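Local coordinates for nucleoporin nup120 (Schizosaccharomyces pombe, PDB 4GQ2), which serves as a structural component of the nuclear pore complex, the assembly through which nuclear transport factors pass, at residues E882-I886 / L901-K906; S920-D924 / I938-T942; K846-L851 / R861-T865. One frame throughout, in Å; residues are numbered along the deposited sequence.

Interaction 1: E882-I886 / L901-K906; sequences EFQEI and LHLSKK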
ATOM      1  N   GLU A 882     -26.132  13.543 -10.278  1.00 51.04           N
ATOM      2  CA  GLU A 882     -26.836  13.312 -11.545  1.00 52.18           C
ATOM      3  C   GLU A 882     -28.245  12.752 -11.332  1.00 51.09           C
ATOM      4  O   GLU A 882     -29.189  13.164 -12.002  1.00 48.84           O
ATOM      5  CB  GLU A 882     -26.029  12.408 -12.480  1.00 46.49           C
ATOM      6  CG  GLU A 882     -24.808  13.088 -13.089  1.00 48.21           C
ATOM      7  CD  GLU A 882     -23.986  12.173 -13.987  1.00 52.73           C
ATOM      8  OE1 GLU A 882     -24.023  10.934 -13.815  1.00 63.21           O
ATOM      9  OE2 GLU A 882     -23.288  12.697 -14.876  1.00 72.07           O
ATOM     10  N   PHE A 883     -28.378  11.820 -10.393  1.00 46.66           N
ATOM     11  CA  PHE A 883     -29.676  11.283 -10.049  1.00 47.13           C
ATOM     12  C   PHE A 883     -30.557  12.346  -9.410  1.00 51.55           C
ATOM     13  O   PHE A 883     -31.742  12.453  -9.735  1.00 43.62           O
ATOM     14  CB  PHE A 883     -29.565  10.100  -9.089  1.00 37.21           C
ATOM     15  CG  PHE A 883     -30.888   9.685  -8.511  1.00 41.13           C
ATOM     16  CD1 PHE A 883     -31.893   9.179  -9.337  1.00 40.28           C
ATOM     17  CD2 PHE A 883     -31.145   9.827  -7.154  1.00 38.56           C
ATOM     18  CE1 PHE A 883     -33.125   8.823  -8.811  1.00 40.96           C
ATOM     19  CE2 PHE A 883     -32.369   9.462  -6.625  1.00 36.53           C
ATOM     20  CZ  PHE A 883     -33.361   8.961  -7.453  1.00 35.66           C
ATOM     21  N   GLN A 884     -29.976  13.111  -8.490  1.00 52.34           N
ATOM     22  CA  GLN A 884     -30.722  14.109  -7.727  1.00 56.00           C
ATOM     23  C   GLN A 884     -31.163  15.311  -8.559  1.00 56.26           C
ATOM     24  O   GLN A 884     -32.162  15.953  -8.232  1.00 61.67           O
ATOM     25  CB  GLN A 884     -29.922  14.564  -6.513  1.00 47.44           C
ATOM     26  CG  GLN A 884     -29.936  13.552  -5.387  1.00 47.50           C
ATOM     27  CD  GLN A 884     -28.961  13.904  -4.287  1.00 51.04           C
ATOM     28  OE1 GLN A 884     -28.034  14.685  -4.495  1.00 45.75           O
ATOM     29  NE2 GLN A 884     -29.165  13.325  -3.106  1.00 48.54           N
ATOM     30  N   GLU A 885     -30.421  15.610  -9.625  1.00 50.01           N
ATOM     31  CA  GLU A 885     -30.802  16.668 -10.560  1.00 58.75           C
ATOM     32  C   GLU A 885     -32.091  16.290 -11.283  1.00 60.88           C
ATOM     33  O   GLU A 885     -32.981  17.128 -11.470  1.00 54.91           O
ATOM     34  CB  GLU A 885     -29.686  16.928 -11.571  1.00 59.61           C
ATOM     35  CG  GLU A 885     -28.560  17.802 -11.042  1.00 75.45           C
ATOM     36  CD  GLU A 885     -27.385  17.912 -11.999  1.00 86.50           C
ATOM     37  OE1 GLU A 885     -27.420  17.295 -13.088  1.00101.79           O
ATOM     38  OE2 GLU A 885     -26.416  18.619 -11.653  1.00 82.45           O
ATOM     39  N   ILE A 886     -32.171  15.022 -11.678  1.00 58.04           N
ATOM     40  CA  ILE A 886     -33.359  14.457 -12.303  1.00 48.27           C
ATOM     41  C   ILE A 886     -34.520  14.403 -11.305  1.00 47.44           C
ATOM     42  O   ILE A 886     -35.648  14.755 -11.648  1.00 43.00           O
ATOM     43  CB  ILE A 886     -33.059  13.070 -12.918  1.00 44.24           C
ATOM     44  CG1 ILE A 886     -32.172  13.235 -14.165  1.00 47.13           C
ATOM     45  CG2 ILE A 886     -34.347  12.326 -13.267  1.00 40.96           C
ATOM     46  CD1 ILE A 886     -31.531  11.953 -14.668  1.00 36.36           C
ATOM     47  N   LEU A 901     -34.333   6.225 -15.457  1.00 46.49           N
ATOM     48  CA  LEU A 901     -33.931   7.268 -16.410  1.00 49.99           C
ATOM     49  C   LEU A 901     -32.451   7.611 -16.239  1.00 48.37           C
ATOM     50  O   LEU A 901     -31.700   7.676 -17.218  1.00 44.10           O
ATOM     51  CB  LEU A 901     -34.760   8.547 -16.231  1.00 46.96           C
ATOM     52  CG  LEU A 901     -35.128   9.422 -17.447  1.00 51.90           C
ATOM     53  CD1 LEU A 901     -35.261  10.888 -17.037  1.00 46.79           C
ATOM     54  CD2 LEU A 901     -34.187   9.295 -18.643  1.00 38.82           C
ATOM     55  N   HIS A 902     -32.041   7.843 -14.994  1.00 42.45           N
ATOM     56  CA  HIS A 902     -30.642   8.120 -14.708  1.00 39.55           C
ATOM     57  C   HIS A 902     -29.741   7.015 -15.189  1.00 34.67           C
ATOM     58  O   HIS A 902     -28.728   7.267 -15.834  1.00 32.16           O
ATOM     59  CB  HIS A 902     -30.430   8.347 -13.227  1.00 37.07           C
ATOM     60  CG  HIS A 902     -28.981   8.430 -12.841  1.00 39.22           C
ATOM     61  ND1 HIS A 902     -28.396   7.530 -12.036  1.00 40.00           N
ATOM     62  CD2 HIS A 902     -27.991   9.334 -13.208  1.00 40.77           C
ATOM     63  CE1 HIS A 902     -27.103   7.849 -11.879  1.00 41.49           C
ATOM     64  NE2 HIS A 902     -26.854   8.951 -12.599  1.00 41.19           N
ATOM     65  N   LEU A 903     -30.110   5.779 -14.880  1.00 34.34           N
ATOM     66  CA  LEU A 903     -29.357   4.620 -15.334  1.00 40.98           C
ATOM     67  C   LEU A 903     -29.251   4.563 -16.846  1.00 46.16           C
ATOM     68  O   LEU A 903     -28.166   4.350 -17.387  1.00 43.31           O
ATOM     69  CB  LEU A 903     -29.972   3.331 -14.796  1.00 40.87           C
ATOM     70  CG  LEU A 903     -29.803   3.164 -13.288  1.00 39.67           C
ATOM     71  CD1 LEU A 903     -30.044   1.714 -12.903  1.00 42.13           C
ATOM     72  CD2 LEU A 903     -28.419   3.616 -12.857  1.00 33.36           C
ATOM     73  N   SER A 904     -30.375   4.782 -17.523  1.00 52.68           N
ATOM     74  CA  SER A 904     -30.403   4.815 -18.981  1.00 48.17           C
ATOM     75  C   SER A 904     -29.348   5.761 -19.550  1.00 47.87           C
ATOM     76  O   SER A 904     -28.543   5.360 -20.395  1.00 46.24           O
ATOM     77  CB  SER A 904     -31.788   5.217 -19.480  1.00 46.41           C
ATOM     78  OG  SER A 904     -31.823   5.179 -20.891  1.00 48.42           O
ATOM     79  N   LYS A 905     -29.342   7.003 -19.066  1.00 44.61           N
ATOM     80  CA  LYS A 905     -28.396   8.023 -19.533  1.00 53.00           C
ATOM     81  C   LYS A 905     -26.958   7.645 -19.176  1.00 56.79           C
ATOM     82  O   LYS A 905     -26.023   8.013 -19.891  1.00 47.37           O
ATOM     83  CB  LYS A 905     -28.728   9.407 -18.940  1.00 51.35           C
ATOM     84  CG  LYS A 905     -30.076   9.989 -19.352  1.00 51.77           C
ATOM     85  CD  LYS A 905     -30.535  11.086 -18.396  1.00 67.24           C
ATOM     86  CE  LYS A 905     -30.296  12.485 -18.950  1.00 69.59           C
ATOM     87  NZ  LYS A 905     -31.389  12.903 -19.876  1.00 70.57           N
ATOM     88  N   LYS A 906     -26.790   6.913 -18.072  1.00 50.26           N
ATOM     89  CA  LYS A 906     -25.462   6.534 -17.601  1.00 55.77           C
ATOM     90  C   LYS A 906     -24.886   5.389 -18.429  1.00 50.09           C
ATOM     91  O   LYS A 906     -23.728   5.433 -18.831  1.00 48.12           O
ATOM     92  CB  LYS A 906     -25.476   6.173 -16.111  1.00 53.78           C
ATOM     93  CG  LYS A 906     -24.105   6.205 -15.453  1.00 50.58           C
ATOM     94  CD  LYS A 906     -23.693   7.635 -15.151  1.00 60.79           C
ATOM     95  CE  LYS A 906     -22.196   7.764 -14.965  1.00 57.85           C
ATOM     96  NZ  LYS A 906     -21.770   9.160 -15.257  1.00 62.24           N
TER
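Phe883 and His902 form the middle of this contact, their CA atoms 5.7 Å apart. The imidazole lies flat against the 882-886 backbone: Phe883 CB stands over its face, 4.2 Å from the ring centroid and 14° off the normal, a CH-pi contact, while the amide N of Phe883 covers the same ring nearer its rim. In return, His902 CB comes up to the edge of the phenyl ring. Because Phe883 carries CG anti to its amide nitrogen (chi1 169°), the phenyl itself runs on away from 901-906.

Glu882 packs its CB obliquely against the imidazole and sends out an extended chain that brings OE1 to the ring's edge and crosses Lys906 at about a right angle. There OE1 takes a salt-bridge hydrogen bond from Lys906 NZ at 3.2 Å on the syn lone pair, the side of the other carboxylate oxygen. Lys906 NZ also pairs with Glu909, so the ammonium is shared between two acids. Ile886 meets His902 at its CA and CB instead of the ring, pressing CD1 against His902 CA at 3.9 Å and the aliphatic Lys905 CD at 4.0 Å, and its CG2 branch touches Leu901 CD1 at 4.1 Å.

The axes of 882-886 and 901-906 approach to 9.9 Å, their directions 131° apart, on successive helices of the HEAT-repeat region. Phe883 extends the packing to Cys898 and Tyr899, earlier on helix 895-909, and to Leu868 and Ser872 in loops. Helix 895-909 is in turn held by its next neighbours: Leu901 and Lys905 lean on Glu941 of helix 932-949, and Leu903 and Ser904 on Phe919 of helix 913-925.

Interaction 2: S920-D924 / I938-T942; sequences SLLAD and ITHET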
ATOM      1  N   SER A 920     -34.479   2.492 -20.093  1.00 52.41           N
ATOM      2  CA  SER A 920     -35.375   3.543 -20.567  1.00 56.87           C
ATOM      3  C   SER A 920     -36.809   3.018 -20.641  1.00 55.86           C
ATOM      4  O   SER A 920     -37.750   3.703 -20.218  1.00 47.79           O
ATOM      5  CB  SER A 920     -34.921   4.073 -21.926  1.00 58.87           C
ATOM      6  OG  SER A 920     -35.590   5.277 -22.242  1.00 49.02           O
ATOM      7  N   LEU A 921     -36.953   1.789 -21.144  1.00 51.45           N
ATOM      8  CA  LEU A 921     -38.246   1.098 -21.209  1.00 53.86           C
ATOM      9  C   LEU A 921     -38.758   0.813 -19.809  1.00 49.61           C
ATOM     10  O   LEU A 921     -39.963   0.873 -19.549  1.00 57.12           O
ATOM     11  CB  LEU A 921     -38.143  -0.215 -22.008  1.00 49.04           C
ATOM     12  CG  LEU A 921     -37.864  -0.139 -23.518  1.00 57.21           C
ATOM     13  CD1 LEU A 921     -37.438  -1.495 -24.063  1.00 50.85           C
ATOM     14  CD2 LEU A 921     -39.058   0.397 -24.302  1.00 59.73           C
ATOM     15  N   LEU A 922     -37.829   0.500 -18.911  1.00 54.03           N
ATOM     16  CA  LEU A 922     -38.168   0.276 -17.518  1.00 48.24           C
ATOM     17  C   LEU A 922     -38.641   1.566 -16.859  1.00 43.33           C
ATOM     18  O   LEU A 922     -39.613   1.543 -16.104  1.00 49.79           O
ATOM     19  CB  LEU A 922     -37.000  -0.363 -16.755  1.00 53.41           C
ATOM     20  CG  LEU A 922     -37.064  -1.896 -16.650  1.00 62.52           C
ATOM     21  CD1 LEU A 922     -35.716  -2.496 -16.266  1.00 58.38           C
ATOM     22  CD2 LEU A 922     -38.149  -2.335 -15.670  1.00 48.46           C
ATOM     23  N   ALA A 923     -37.978   2.683 -17.163  1.00 41.88           N
ATOM     24  CA  ALA A 923     -38.393   3.996 -16.638  1.00 49.42           C
ATOM     25  C   ALA A 923     -39.828   4.310 -17.041  1.00 54.18           C
ATOM     26  O   ALA A 923     -40.618   4.796 -16.228  1.00 47.66           O
ATOM     27  CB  ALA A 923     -37.455   5.096 -17.111  1.00 41.78           C
ATOM     28  N   ASP A 924     -40.152   4.008 -18.298  1.00 63.89           N
ATOM     29  CA  ASP A 924     -41.501   4.173 -18.833  1.00 61.97           C
ATOM     30  C   ASP A 924     -42.507   3.279 -18.098  1.00 59.97           C
ATOM     31  O   ASP A 924     -43.551   3.754 -17.653  1.00 59.21           O
ATOM     32  CB  ASP A 924     -41.512   3.870 -20.333  1.00 58.57           C
ATOM     33  CG  ASP A 924     -42.565   4.661 -21.080  1.00 72.95           C
ATOM     34  OD1 ASP A 924     -43.723   4.713 -20.606  1.00 76.69           O
ATOM     35  OD2 ASP A 924     -42.229   5.233 -22.144  1.00 65.23           O
ATOM     36  N   ILE A 938     -38.625  10.744 -20.837  1.00 43.50           N
ATOM     37  CA  ILE A 938     -38.397   9.305 -20.974  1.00 46.86           C
ATOM     38  C   ILE A 938     -38.498   8.841 -22.429  1.00 47.33           C
ATOM     39  O   ILE A 938     -37.626   8.113 -22.903  1.00 51.46           O
ATOM     40  CB  ILE A 938     -39.351   8.480 -20.073  1.00 53.53           C
ATOM     41  CG1 ILE A 938     -38.944   8.627 -18.602  1.00 48.65           C
ATOM     42  CG2 ILE A 938     -39.365   7.005 -20.479  1.00 54.08           C
ATOM     43  CD1 ILE A 938     -39.925   8.030 -17.613  1.00 43.88           C
ATOM     44  N   THR A 939     -39.554   9.259 -23.130  1.00 50.68           N
ATOM     45  CA  THR A 939     -39.748   8.860 -24.529  1.00 52.37           C
ATOM     46  C   THR A 939     -38.669   9.479 -25.405  1.00 56.11           C
ATOM     47  O   THR A 939     -38.248   8.877 -26.400  1.00 54.82           O
ATOM     48  CB  THR A 939     -41.137   9.232 -25.087  1.00 62.72           C
ATOM     49  OG1 THR A 939     -41.246  10.656 -25.195  1.00 79.71           O
ATOM     50  CG2 THR A 939     -42.259   8.692 -24.199  1.00 58.60           C
ATOM     51  N   HIS A 940     -38.232  10.683 -25.031  1.00 52.04           N
ATOM     52  CA  HIS A 940     -37.055  11.311 -25.638  1.00 55.75           C
ATOM     53  C   HIS A 940     -35.858  10.406 -25.507  1.00 61.30           C
ATOM     54  O   HIS A 940     -35.203  10.093 -26.506  1.00 53.28           O
ATOM     55  CB  HIS A 940     -36.771  12.659 -24.987  1.00 55.02           C
ATOM     56  CG  HIS A 940     -37.620  13.793 -25.520  1.00 64.16           C
ATOM     57  ND1 HIS A 940     -37.279  15.084 -25.363  1.00 66.40           N
ATOM     58  CD2 HIS A 940     -38.816  13.787 -26.238  1.00 56.68           C
ATOM     59  CE1 HIS A 940     -38.212  15.866 -25.933  1.00 63.56           C
ATOM     60  NE2 HIS A 940     -39.149  15.070 -26.470  1.00 59.75           N
ATOM     61  N   GLU A 941     -35.575   9.959 -24.283  1.00 57.66           N
ATOM     62  CA  GLU A 941     -34.462   9.040 -24.047  1.00 66.29           C
ATOM     63  C   GLU A 941     -34.615   7.694 -24.756  1.00 61.36           C
ATOM     64  O   GLU A 941     -33.634   7.166 -25.283  1.00 62.14           O
ATOM     65  CB  GLU A 941     -34.188   8.843 -22.551  1.00 74.22           C
ATOM     66  CG  GLU A 941     -33.045   9.705 -22.029  1.00 81.65           C
ATOM     67  CD  GLU A 941     -31.667   9.191 -22.428  1.00 73.47           C
ATOM     68  OE1 GLU A 941     -30.863   9.989 -22.956  1.00 85.88           O
ATOM     69  OE2 GLU A 941     -31.379   7.994 -22.207  1.00 62.71           O
ATOM     70  N   THR A 942     -35.829   7.146 -24.783  1.00 48.81           N
ATOM     71  CA  THR A 942     -36.067   5.905 -25.524  1.00 55.85           C
ATOM     72  C   THR A 942     -35.609   6.029 -26.982  1.00 61.18           C
ATOM     73  O   THR A 942     -34.874   5.167 -27.478  1.00 63.65           O
ATOM     74  CB  THR A 942     -37.541   5.457 -25.471  1.00 49.91           C
ATOM     75  OG1 THR A 942     -37.944   5.301 -24.108  1.00 53.11           O
ATOM     76  CG2 THR A 942     -37.721   4.125 -26.193  1.00 43.91           C
TER
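Ser920 and Thr942 supply the polar link, a hydroxyl-to-hydroxyl hydrogen bond of 3.0 Å between Ser920 OG and Thr942 OG1 in which either may donate. Ser920 holds OG anti to its own amide nitrogen (chi1 -167°), aiming it at Glu941 and Thr942, where it also touches Glu941 CB at 3.8 Å.

The apolar part is carried by the two branches of Ile938. CD1 packs on Ala923 CB at 3.9 Å and beside Ala923 O, while CG2 reaches Ser920 O and the side chain of Asp924, whose OD2 lies 3.8 Å from it. With alanine at Ile938 both branches go, which is likely to open a gap beside Ala923 and leave the Asp924 side chain without the methyl it rests on. Asp924 OD1 pairs with Lys927; OD2, across the contact, lies against the Thr939 CG2 methyl as well as that of Ile938.

Segments 920-924 and 938-942 run nearly antiparallel (157°, axes 9.1 Å apart), on the last two helices of the chain. Helix 895-909 lies against both: Ser904 touches Ser920 and hydrogen-bonds to Glu941, Tyr900 meets Ala923, and Ser897 donates to the Ala923 carbonyl.

Interaction 3: K846-L851 / R861-T865; sequences KALIYL and RCFKT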
ATOM      1  N   LYS A 846     -20.777   0.325  -6.194  1.00 33.11           N
ATOM      2  CA  LYS A 846     -20.231  -0.906  -6.788  1.00 30.47           C
ATOM      3  C   LYS A 846     -20.496  -0.910  -8.294  1.00 34.08           C
ATOM      4  O   LYS A 846     -19.610  -1.210  -9.088  1.00 40.43           O
ATOM      5  CB  LYS A 846     -20.853  -2.154  -6.160  1.00 33.74           C
ATOM      6  CG  LYS A 846     -20.477  -2.389  -4.707  1.00 45.85           C
ATOM      7  CD  LYS A 846     -20.975  -3.736  -4.195  1.00 50.75           C
ATOM      8  CE  LYS A 846     -20.264  -4.897  -4.873  1.00 46.05           C
ATOM      9  NZ  LYS A 846     -20.491  -6.183  -4.155  1.00 39.82           N
ATOM     10  N   ALA A 847     -21.713  -0.536  -8.678  1.00 32.44           N
ATOM     11  CA  ALA A 847     -22.106  -0.491 -10.078  1.00 35.06           C
ATOM     12  C   ALA A 847     -21.288   0.512 -10.897  1.00 36.16           C
ATOM     13  O   ALA A 847     -20.811   0.193 -11.989  1.00 34.37           O
ATOM     14  CB  ALA A 847     -23.595  -0.203 -10.191  1.00 35.11           C
ATOM     15  N   LEU A 848     -21.120   1.721 -10.368  1.00 38.21           N
ATOM     16  CA  LEU A 848     -20.300   2.726 -11.034  1.00 30.61           C
ATOM     17  C   LEU A 848     -18.848   2.282 -11.208  1.00 34.39           C
ATOM     18  O   LEU A 848     -18.242   2.546 -12.240  1.00 36.63           O
ATOM     19  CB  LEU A 848     -20.328   4.040 -10.269  1.00 33.56           C
ATOM     20  CG  LEU A 848     -21.640   4.800 -10.100  1.00 35.70           C
ATOM     21  CD1 LEU A 848     -21.338   5.987  -9.217  1.00 32.87           C
ATOM     22  CD2 LEU A 848     -22.215   5.252 -11.436  1.00 32.50           C
ATOM     23  N   ILE A 849     -18.291   1.630 -10.186  1.00 35.89           N
ATOM     24  CA  ILE A 849     -16.911   1.157 -10.227  1.00 32.21           C
ATOM     25  C   ILE A 849     -16.777   0.088 -11.323  1.00 32.33           C
ATOM     26  O   ILE A 849     -15.898   0.179 -12.183  1.00 33.41           O
ATOM     27  CB  ILE A 849     -16.451   0.592  -8.859  1.00 34.62           C
ATOM     28  CG1 ILE A 849     -16.375   1.705  -7.810  1.00 32.38           C
ATOM     29  CG2 ILE A 849     -15.098  -0.108  -8.986  1.00 30.01           C
ATOM     30  CD1 ILE A 849     -16.504   1.200  -6.381  1.00 33.17           C
ATOM     31  N   TYR A 850     -17.663  -0.905 -11.307  1.00 32.19           N
ATOM     32  CA  TYR A 850     -17.656  -1.922 -12.357  1.00 41.25           C
ATOM     33  C   TYR A 850     -17.819  -1.275 -13.720  1.00 43.59           C
ATOM     34  O   TYR A 850     -17.162  -1.683 -14.675  1.00 42.29           O
ATOM     35  CB  TYR A 850     -18.770  -2.943 -12.174  1.00 34.68           C
ATOM     36  CG  TYR A 850     -18.568  -3.939 -11.060  1.00 33.11           C
ATOM     37  CD1 TYR A 850     -17.378  -4.666 -10.936  1.00 31.56           C
ATOM     38  CD2 TYR A 850     -19.595  -4.196 -10.164  1.00 28.58           C
ATOM     39  CE1 TYR A 850     -17.216  -5.599  -9.920  1.00 25.52           C
ATOM     40  CE2 TYR A 850     -19.448  -5.115  -9.156  1.00 29.11           C
ATOM     41  CZ  TYR A 850     -18.266  -5.809  -9.030  1.00 29.68           C
ATOM     42  OH  TYR A 850     -18.164  -6.707  -8.000  1.00 31.75           O
ATOM     43  N   LEU A 851     -18.693  -0.270 -13.806  1.00 41.83           N
ATOM     44  CA  LEU A 851     -18.947   0.397 -15.077  1.00 43.85           C
ATOM     45  C   LEU A 851     -17.643   0.975 -15.599  1.00 45.02           C
ATOM     46  O   LEU A 851     -17.276   0.750 -16.756  1.00 47.31           O
ATOM     47  CB  LEU A 851     -19.992   1.501 -14.932  1.00 50.59           C
ATOM     48  CG  LEU A 851     -21.201   1.504 -15.873  1.00 47.10           C
ATOM     49  CD1 LEU A 851     -21.772   2.908 -15.986  1.00 43.17           C
ATOM     50  CD2 LEU A 851     -20.883   0.938 -17.247  1.00 40.41           C
ATOM     51  N   ARG A 861     -26.010  -5.758 -13.143  1.00 35.13           N
ATOM     52  CA  ARG A 861     -26.536  -6.626 -12.091  1.00 35.15           C
ATOM     53  C   ARG A 861     -26.687  -5.864 -10.768  1.00 40.69           C
ATOM     54  O   ARG A 861     -27.702  -6.002 -10.075  1.00 44.94           O
ATOM     55  CB  ARG A 861     -25.639  -7.857 -11.922  1.00 36.52           C
ATOM     56  CG  ARG A 861     -25.979  -8.744 -10.733  1.00 37.92           C
ATOM     57  CD  ARG A 861     -27.349  -9.384 -10.895  1.00 42.26           C
ATOM     58  NE  ARG A 861     -27.623 -10.348  -9.832  1.00 45.96           N
ATOM     59  CZ  ARG A 861     -28.840 -10.769  -9.497  1.00 50.03           C
ATOM     60  NH1 ARG A 861     -29.911 -10.310 -10.137  1.00 49.26           N
ATOM     61  NH2 ARG A 861     -28.989 -11.655  -8.516  1.00 46.32           N
ATOM     62  N   CYS A 862     -25.680  -5.056 -10.436  1.00 37.81           N
ATOM     63  CA  CYS A 862     -25.693  -4.227  -9.222  1.00 34.95           C
ATOM     64  C   CYS A 862     -26.747  -3.118  -9.322  1.00 37.12           C
ATOM     65  O   CYS A 862     -27.473  -2.856  -8.363  1.00 36.99           O
ATOM     66  CB  CYS A 862     -24.301  -3.631  -8.958  1.00 35.98           C
ATOM     67  SG  CYS A 862     -23.056  -4.828  -8.404  1.00 37.04           S
ATOM     68  N   PHE A 863     -26.844  -2.492 -10.496  1.00 34.07           N
ATOM     69  CA  PHE A 863     -27.870  -1.485 -10.767  1.00 34.25           C
ATOM     70  C   PHE A 863     -29.298  -1.989 -10.515  1.00 36.80           C
ATOM     71  O   PHE A 863     -30.150  -1.231 -10.065  1.00 40.86           O
ATOM     72  CB  PHE A 863     -27.773  -0.986 -12.215  1.00 31.96           C
ATOM     73  CG  PHE A 863     -26.695   0.041 -12.452  1.00 29.89           C
ATOM     74  CD1 PHE A 863     -26.447   1.053 -11.527  1.00 30.18           C
ATOM     75  CD2 PHE A 863     -25.948   0.015 -13.626  1.00 27.33           C
ATOM     76  CE1 PHE A 863     -25.456   2.003 -11.757  1.00 32.48           C
ATOM     77  CE2 PHE A 863     -24.961   0.961 -13.866  1.00 27.67           C
ATOM     78  CZ  PHE A 863     -24.712   1.957 -12.929  1.00 29.72           C
ATOM     79  N   LYS A 864     -29.555  -3.258 -10.816  1.00 32.99           N
ATOM     80  CA  LYS A 864     -30.902  -3.829 -10.691  1.00 35.26           C
ATOM     81  C   LYS A 864     -31.195  -4.459  -9.330  1.00 44.25           C
ATOM     82  O   LYS A 864     -32.331  -4.852  -9.068  1.00 56.78           O
ATOM     83  CB  LYS A 864     -31.148  -4.879 -11.770  1.00 33.53           C
ATOM     84  CG  LYS A 864     -31.116  -4.363 -13.198  1.00 44.52           C
ATOM     85  CD  LYS A 864     -31.506  -5.474 -14.171  1.00 46.37           C
ATOM     86  CE  LYS A 864     -31.483  -4.984 -15.610  1.00 49.21           C
ATOM     87  NZ  LYS A 864     -31.894  -6.065 -16.552  1.00 61.71           N
ATOM     88  N   THR A 865     -30.188  -4.569  -8.470  1.00 38.51           N
ATOM     89  CA  THR A 865     -30.409  -5.108  -7.128  1.00 42.02           C
ATOM     90  C   THR A 865     -30.403  -3.990  -6.092  1.00 41.41           C
ATOM     91  O   THR A 865     -30.360  -4.247  -4.892  1.00 43.32           O
ATOM     92  CB  THR A 865     -29.376  -6.191  -6.752  1.00 39.98           C
ATOM     93  OG1 THR A 865     -28.062  -5.636  -6.828  1.00 46.47           O
ATOM     94  CG2 THR A 865     -29.466  -7.391  -7.703  1.00 40.95           C
TER
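The backbones of helices 840-852 and 856-864 come nearest at Ala847 and Cys862, whose CA atoms are 5.2 Å apart, a closeness that the small side chains at both positions permit. Ala847 CB is the hub on its helix. It meets Cys862 CB at 3.7 Å and also sits over the face of the Phe863 ring, 3.5 Å from the centroid and 21° off the normal, displaced toward the CD1-CE1 side; its 3.3 Å approach to Phe863 CE1 is tight. Phe863 sets CG anti to its carbonyl carbon (chi1 -80°), which swings the ring back across to 846-851 and lays it on that methyl. Leu851 CG then reaches the ring edge at CE2 (4.3 Å), and Leu848 CD2 reaches it near CZ.

This is the packing of two consecutive helices, joined by a short turn, within the helical HEAT-repeat part of Nup120. Beyond it, Phe863 continues onto Leu903 and Leu907 of helix 895-909, and Leu848 onto Phe821 of helix 812-822.

On the other flank of Ala847 the thiol takes over. Cys862 SG lies in the plane of the Tyr850 ring, at its edge, 3.7 Å from CE2, a sulfur-aromatic contact made to the rim and not to the face. Lys846 adds only CB, 4.1 Å from the same sulfur. Tyr850 also packs on Met830 of helix 826-832 and on an acidic side chain of another protein chain in the assembly.

Helix 895-909 ties the three contacts together. It forms one half of interaction 1, and its other sides reach both remaining contacts, through Ser904 and its neighbours to interaction 2 and through Leu903 and Lys906 to interaction 3. Interactions 2 and 3 do not touch, their centres being about 20 Å apart. Interaction 3 is the buried one and wholly apolar, aromatic and sulfur in character. Interactions 1 and 2, only partly buried, mix apolar packing with polar links: a salt bridge beside a ring in the first, paired hydroxyls in the second, near the C-terminal end of the chain.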